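Local coordinates for putative DNA protection protein (Streptomyces coelicolor, PDB 4CYB) that probably binds and oxidises iron as a twelve-subunit Dps protein of the ferritin superfamily, in keeping with a role in DNA protection, at residues 42-46 with 61-65. Numbering follows the deposited sequence.
Sequences YKKYH and LDKHA. With FE (Fe (III) ion), chain V.
The D62 carboxylate stacks over one face of the H46 imidazole, offset toward its rim, planes 15° apart and D62 CG 3.4 Å from H46 CE1. With its ring swung anti to the backbone N (chi1 169°), H46 brings NE2 to the iron at 2.5 Å. Three waters share that ion with D73 and E77 of a second subunit, and water 1 donates a hydrogen bond to D62 OD2 at 2.7 Å. K43, its chain bent at chi2 and chi3, passes CD over the A65 methyl and forms a salt bridge from NZ to D62 OD1 (2.9 Å), reaching the syn side 27° out of the carboxylate plane; NZ also hydrogen-bonds D73 of the second subunit. Deeper in the antiparallel pair of helices 18-48 and 54-81, H64 CB sits over the Y42 ring, 3.6 Å from its centroid, while L61 CD2 meets the ring edge and L61 CD1 packs on Y45 CB. H46 ND1 hydrogen-bonds H58 O, and the H58 ring stacks on H46, fixing the imidazole's rotation. His, Asp and Glu ligands from two subunits mark the intersubunit ferroxidase centre of Dps proteins; here D62 reaches the metal through water 1, from the second shell.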
ATOM      1  N   TYR J  42     -27.712   5.005 -11.811  1.00 18.03           N
ATOM      2  CA  TYR J  42     -26.605   5.798 -11.327  1.00 17.80           C
ATOM      3  C   TYR J  42     -25.512   5.819 -12.414  1.00 18.99           C
ATOM      4  O   TYR J  42     -24.949   6.870 -12.655  1.00 19.03           O
ATOM      5  CB  TYR J  42     -26.039   5.185 -10.035  1.00 17.95           C
ATOM      6  CG  TYR J  42     -26.589   5.812  -8.824  1.00 18.72           C
ATOM      7  CD1 TYR J  42     -26.293   7.144  -8.531  1.00 19.11           C
ATOM      8  CD2 TYR J  42     -27.423   5.072  -7.956  1.00 19.33           C
ATOM      9  CE1 TYR J  42     -26.777   7.737  -7.393  1.00 19.94           C
ATOM     10  CE2 TYR J  42     -27.939   5.673  -6.813  1.00 21.20           C
ATOM     11  CZ  TYR J  42     -27.612   6.996  -6.569  1.00 20.32           C
ATOM     12  OH  TYR J  42     -28.073   7.622  -5.429  1.00 20.66           O
ATOM     13  N   LYS J  43     -25.227   4.689 -13.081  1.00 18.08           N
ATOM     14  CA  LYS J  43     -24.225   4.691 -14.187  1.00 18.42           C
ATOM     15  C   LYS J  43     -24.710   5.530 -15.401  1.00 18.32           C
ATOM     16  O   LYS J  43     -23.981   6.345 -15.948  1.00 17.46           O
ATOM     17  CB  LYS J  43     -23.882   3.268 -14.701  1.00 17.70           C
ATOM     18  CG  LYS J  43     -23.085   2.395 -13.716  1.00 18.21           C
ATOM     19  CD  LYS J  43     -21.747   3.048 -13.252  1.00 19.81           C
ATOM     20  CE  LYS J  43     -20.804   3.303 -14.474  1.00 19.83           C
ATOM     21  NZ  LYS J  43     -19.468   3.641 -13.910  1.00 20.33           N
ATOM     22  N   LYS J  44     -25.986   5.405 -15.746  1.00 19.14           N
ATOM     23  CA  LYS J  44     -26.586   6.287 -16.778  1.00 20.21           C
ATOM     24  C   LYS J  44     -26.315   7.769 -16.503  1.00 20.35           C
ATOM     25  O   LYS J  44     -25.840   8.492 -17.386  1.00 19.59           O
ATOM     26  CB  LYS J  44     -28.089   5.986 -16.978  1.00 19.95           C
ATOM     27  CG  LYS J  44     -28.866   6.895 -18.009  1.00 21.70           C
ATOM     28  CD  LYS J  44     -30.400   6.685 -17.864  1.00 22.61           C
ATOM     29  CE  LYS J  44     -31.272   7.710 -18.630  1.00 22.73           C
ATOM     30  NZ  LYS J  44     -31.236   7.397 -20.092  1.00 25.65           N
ATOM     31  N   TYR J  45     -26.589   8.235 -15.293  1.00 20.37           N
ATOM     32  CA  TYR J  45     -26.460   9.638 -15.005  1.00 20.52           C
ATOM     33  C   TYR J  45     -24.970  10.026 -14.793  1.00 19.01           C
ATOM     34  O   TYR J  45     -24.611  11.123 -15.062  1.00 20.50           O
ATOM     35  CB  TYR J  45     -27.322   9.949 -13.780  1.00 20.64           C
ATOM     36  CG  TYR J  45     -28.813   9.744 -14.060  1.00 20.40           C
ATOM     37  CD1 TYR J  45     -29.349   9.983 -15.364  1.00 22.93           C
ATOM     38  CD2 TYR J  45     -29.685   9.356 -13.051  1.00 22.61           C
ATOM     39  CE1 TYR J  45     -30.708   9.833 -15.643  1.00 21.95           C
ATOM     40  CE2 TYR J  45     -31.048   9.135 -13.336  1.00 24.25           C
ATOM     41  CZ  TYR J  45     -31.551   9.392 -14.599  1.00 21.92           C
ATOM     42  OH  TYR J  45     -32.893   9.212 -14.823  1.00 28.02           O
ATOM     43  N   HIS J  46     -24.131   9.105 -14.301  1.00 19.11           N
ATOM     44  CA  HIS J  46     -22.650   9.310 -14.259  1.00 18.01           C
ATOM     45  C   HIS J  46     -22.205   9.644 -15.676  1.00 20.03           C
ATOM     46  O   HIS J  46     -21.397  10.569 -15.839  1.00 19.40           O
ATOM     47  CB  HIS J  46     -22.002   8.005 -13.751  1.00 19.35           C
ATOM     48  CG  HIS J  46     -20.475   7.912 -13.884  1.00 18.79           C
ATOM     49  ND1 HIS J  46     -19.645   8.610 -13.089  1.00 18.94           N
ATOM     50  CD2 HIS J  46     -19.677   7.095 -14.681  1.00 19.66           C
ATOM     51  CE1 HIS J  46     -18.340   8.236 -13.320  1.00 19.10           C
ATOM     52  NE2 HIS J  46     -18.356   7.323 -14.323  1.00 18.28           N
ATOM     53  N   LEU J  61     -22.101  10.191  -8.330  1.00 20.74           N
ATOM     54  CA  LEU J  61     -22.924   9.117  -8.887  1.00 20.48           C
ATOM     55  C   LEU J  61     -22.121   7.838  -9.052  1.00 20.27           C
ATOM     56  O   LEU J  61     -22.646   6.755  -8.833  1.00 19.08           O
ATOM     57  CB  LEU J  61     -23.535   9.542 -10.236  1.00 20.18           C
ATOM     58  CG  LEU J  61     -24.411  10.813 -10.158  1.00 24.95           C
ATOM     59  CD1 LEU J  61     -24.830  11.347 -11.519  1.00 23.88           C
ATOM     60  CD2 LEU J  61     -25.628  10.616  -9.332  1.00 25.81           C
ATOM     61  N   ASP J  62     -20.837   7.945  -9.439  1.00 18.12           N
ATOM     62  CA  ASP J  62     -20.043   6.731  -9.470  1.00 19.28           C
ATOM     63  C   ASP J  62     -19.799   6.103  -8.088  1.00 19.67           C
ATOM     64  O   ASP J  62     -19.711   4.875  -7.986  1.00 20.71           O
ATOM     65  CB  ASP J  62     -18.708   6.995 -10.159  1.00 22.12           C
ATOM     66  CG  ASP J  62     -18.227   5.811 -10.933  1.00 28.01           C
ATOM     67  OD1 ASP J  62     -19.059   5.004 -11.433  1.00 28.91           O
ATOM     68  OD2 ASP J  62     -17.017   5.717 -11.055  1.00 28.29           O
ATOM     69  N   LYS J  63     -19.657   6.929  -7.041  1.00 18.48           N
ATOM     70  CA  LYS J  63     -19.433   6.420  -5.711  1.00 19.57           C
ATOM     71  C   LYS J  63     -20.691   5.609  -5.361  1.00 18.28           C
ATOM     72  O   LYS J  63     -20.607   4.488  -4.853  1.00 17.06           O
ATOM     73  CB  LYS J  63     -19.281   7.595  -4.753  1.00 18.76           C
ATOM     74  CG  LYS J  63     -19.139   7.108  -3.295  1.00 22.34           C
ATOM     75  CD  LYS J  63     -19.301   8.303  -2.359  1.00 25.86           C
ATOM     76  CE  LYS J  63     -18.989   7.845  -0.931  1.00 31.48           C
ATOM     77  NZ  LYS J  63     -20.192   7.281  -0.231  1.00 30.10           N
ATOM     78  N   HIS J  64     -21.865   6.186  -5.649  1.00 18.07           N
ATOM     79  CA  HIS J  64     -23.105   5.447  -5.326  1.00 18.21           C
ATOM     80  C   HIS J  64     -23.304   4.195  -6.158  1.00 18.74           C
ATOM     81  O   HIS J  64     -23.717   3.143  -5.600  1.00 17.21           O
ATOM     82  CB  HIS J  64     -24.358   6.350  -5.397  1.00 18.09           C
ATOM     83  CG  HIS J  64     -24.385   7.398  -4.373  1.00 21.90           C
ATOM     84  ND1 HIS J  64     -25.489   8.178  -4.158  1.00 18.92           N
ATOM     85  CD2 HIS J  64     -23.457   7.758  -3.410  1.00 21.61           C
ATOM     86  CE1 HIS J  64     -25.234   9.026  -3.163  1.00 20.40           C
ATOM     87  NE2 HIS J  64     -24.012   8.748  -2.673  1.00 20.19           N
ATOM     88  N   ALA J  65     -22.949   4.243  -7.441  1.00 18.22           N
ATOM     89  CA  ALA J  65     -23.040   3.042  -8.298  1.00 19.04           C
ATOM     90  C   ALA J  65     -22.162   1.925  -7.733  1.00 19.31           C
ATOM     91  O   ALA J  65     -22.605   0.776  -7.658  1.00 18.11           O
ATOM     92  CB  ALA J  65     -22.577   3.364  -9.727  1.00 18.84           C
TER
HETATM   93 FE    FE V1200     -16.292   6.388 -15.321  0.50 14.70          FE
HETATM   94  O   HOH W   1     -16.434   4.802 -13.512  1.00 23.38           O
HETATM   95  O   HOH W   2     -15.330   8.164 -14.136  1.00 32.84           O
HETATM   96  O   HOH W   3     -13.883   6.176 -15.460  1.00 32.55           O